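Local coordinates for polycomb protein Pcl (Drosophila melanogaster, PDB 5OQD) that acts in the Esc/E(z) Polycomb complex, which methylates histone H3, to establish repression of homeotic genes in the early embryo, and binds DNA, at residues V93-H97 and Y154-F158. Sequence-based numbering, arbitrary orientation.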
loop_
_atom_site.group_PDB
_atom_site.type_symbol
_atom_site.label_atom_id
_atom_site.label_comp_id
_atom_site.label_asym_id
_atom_site.label_seq_id
_atom_site.Cartn_x
_atom_site.Cartn_y
_atom_site.Cartn_z
ATOM N N VAL B 93 -9.968 -1.046 -0.563
ATOM C CA VAL B 93 -9.606 0.208 -1.192
ATOM C C VAL B 93 -8.107 0.245 -1.442
ATOM O O VAL B 93 -7.658 0.742 -2.462
ATOM C CB VAL B 93 -10.010 1.416 -0.330
ATOM C CG1 VAL B 93 -9.497 1.256 1.085
ATOM C CG2 VAL B 93 -9.488 2.700 -0.939
ATOM N N ASP B 94 -7.336 -0.271 -0.495
ATOM C CA ASP B 94 -5.892 -0.366 -0.641
ATOM C C ASP B 94 -5.478 -1.290 -1.785
ATOM O O ASP B 94 -4.558 -0.993 -2.530
ATOM C CB ASP B 94 -5.257 -0.807 0.675
ATOM C CG ASP B 94 -5.697 0.046 1.845
ATOM O OD1 ASP B 94 -5.811 1.267 1.678
ATOM O OD2 ASP B 94 -5.927 -0.503 2.932
ATOM N N VAL B 95 -6.173 -2.407 -1.921
ATOM C CA VAL B 95 -5.950 -3.344 -3.016
ATOM C C VAL B 95 -6.265 -2.696 -4.363
ATOM O O VAL B 95 -5.509 -2.840 -5.325
ATOM C CB VAL B 95 -6.807 -4.611 -2.844
ATOM C CG1 VAL B 95 -6.714 -5.492 -4.082
ATOM C CG2 VAL B 95 -6.383 -5.372 -1.602
ATOM N N LEU B 96 -7.381 -1.977 -4.415
ATOM C CA LEU B 96 -7.812 -1.309 -5.639
ATOM C C LEU B 96 -6.855 -0.192 -6.043
ATOM O O LEU B 96 -6.544 -0.031 -7.223
ATOM C CB LEU B 96 -9.226 -0.750 -5.470
ATOM C CG LEU B 96 -10.357 -1.778 -5.440
ATOM C CD1 LEU B 96 -11.670 -1.128 -5.033
ATOM C CD2 LEU B 96 -10.489 -2.459 -6.792
ATOM N N HIS B 97 -6.395 0.580 -5.062
ATOM C CA HIS B 97 -5.459 1.664 -5.332
ATOM C C HIS B 97 -4.124 1.100 -5.811
ATOM O O HIS B 97 -3.515 1.637 -6.733
ATOM C CB HIS B 97 -5.258 2.539 -4.090
ATOM C CG HIS B 97 -4.656 3.878 -4.386
ATOM N ND1 HIS B 97 -5.101 5.041 -3.794
ATOM C CD2 HIS B 97 -3.646 4.240 -5.211
ATOM C CE1 HIS B 97 -4.394 6.061 -4.246
ATOM N NE2 HIS B 97 -3.504 5.601 -5.107
ATOM N N TYR B 154 -15.349 5.355 -2.289
ATOM C CA TYR B 154 -14.111 6.103 -2.455
ATOM C C TYR B 154 -14.047 6.906 -3.750
ATOM O O TYR B 154 -12.987 7.031 -4.359
ATOM C CB TYR B 154 -12.904 5.172 -2.327
ATOM C CG TYR B 154 -12.616 4.746 -0.909
ATOM C CD1 TYR B 154 -13.318 3.700 -0.319
ATOM C CD2 TYR B 154 -11.649 5.399 -0.154
ATOM C CE1 TYR B 154 -13.058 3.310 0.982
ATOM C CE2 TYR B 154 -11.377 5.012 1.145
ATOM C CZ TYR B 154 -12.088 3.971 1.711
ATOM O OH TYR B 154 -11.826 3.583 3.007
ATOM N N SER B 155 -15.191 7.452 -4.157
ATOM C CA SER B 155 -15.271 8.266 -5.365
ATOM C C SER B 155 -14.261 9.410 -5.398
ATOM O O SER B 155 -13.923 9.922 -6.464
ATOM C CB SER B 155 -16.688 8.813 -5.550
ATOM O OG SER B 155 -17.631 7.759 -5.642
ATOM N N ASP B 156 -13.786 9.803 -4.221
ATOM C CA ASP B 156 -12.796 10.865 -4.106
ATOM C C ASP B 156 -11.449 10.431 -4.680
ATOM O O ASP B 156 -10.712 11.246 -5.234
ATOM C CB ASP B 156 -12.642 11.289 -2.643
ATOM C CG ASP B 156 -12.375 10.117 -1.720
ATOM O OD1 ASP B 156 -13.264 9.247 -1.592
ATOM O OD2 ASP B 156 -11.283 10.070 -1.113
ATOM N N ARG B 157 -11.123 9.162 -4.555
ATOM C CA ARG B 157 -9.897 8.632 -5.111
ATOM C C ARG B 157 -10.056 7.983 -6.459
ATOM O O ARG B 157 -9.142 7.894 -7.210
ATOM C CB ARG B 157 -9.303 7.602 -4.179
ATOM C CG ARG B 157 -9.281 8.020 -2.740
ATOM C CD ARG B 157 -8.052 7.498 -2.044
ATOM N NE ARG B 157 -8.288 7.198 -0.645
ATOM C CZ ARG B 157 -7.613 6.285 0.022
ATOM N NH1 ARG B 157 -6.660 5.609 -0.570
ATOM N NH2 ARG B 157 -7.881 6.068 1.280
ATOM N N PHE B 158 -11.241 7.512 -6.755
ATOM C CA PHE B 158 -11.478 6.787 -8.000
ATOM C C PHE B 158 -12.537 7.440 -8.888
ATOM O O PHE B 158 -13.648 7.724 -8.438
ATOM C CB PHE B 158 -11.899 5.347 -7.700
ATOM C CG PHE B 158 -10.983 4.629 -6.750
ATOM C CD1 PHE B 158 -9.651 4.436 -7.067
ATOM C CD2 PHE B 158 -11.460 4.133 -5.548
ATOM C CE1 PHE B 158 -8.806 3.771 -6.195
ATOM C CE2 PHE B 158 -10.622 3.466 -4.672
ATOM C CZ PHE B 158 -9.290 3.286 -4.997
HETATM O O HOH W 1 -4.936 3.691 -0.328
#
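Val93 plants its CG2 methyl over the middle of the Tyr154 ring in a CH-pi contact, 3.6 Å from CG2 to the ring centroid and 13° off the ring normal. That methyl stands anti to the backbone N of Val93, while CG1 reaches along the same face to the phenol end, 3.8 Å from Tyr154 OH. CG2 also meets Phe158 CE2 at 4.0 Å and lies over one face of the Arg157 guanidinium, offset toward its rim. The Phe158 ring points its CZ edge at Val93 O, 3.9 Å away, and Leu96 CB packs obliquely against it; beyond, Leu151 and Leu173 extend this apolar layer. Replacing Tyr154 by alanine would probably remove the face on which the Val93 methyls rest and open a gap beside helix 92-104, with Phe158 still in contact. Bends at chi2 (-145°) and chi3 (-148°) bring Arg157 NH1 round to a water, 2.6 Å away, which donates to Asp94 OD1 at 3.3 Å. His97, its NE2 hydrogen-bonded to Gly177 O, presents ND1 at the guanidinium edge, 3.6 Å from Arg157 NH1 without a hydrogen bond. Asp94 OD1 and Arg157 NH1 stay 5.0 Å apart, so their attraction is probably a modest, water-mediated addition to apolar packing within the winged-helix domain.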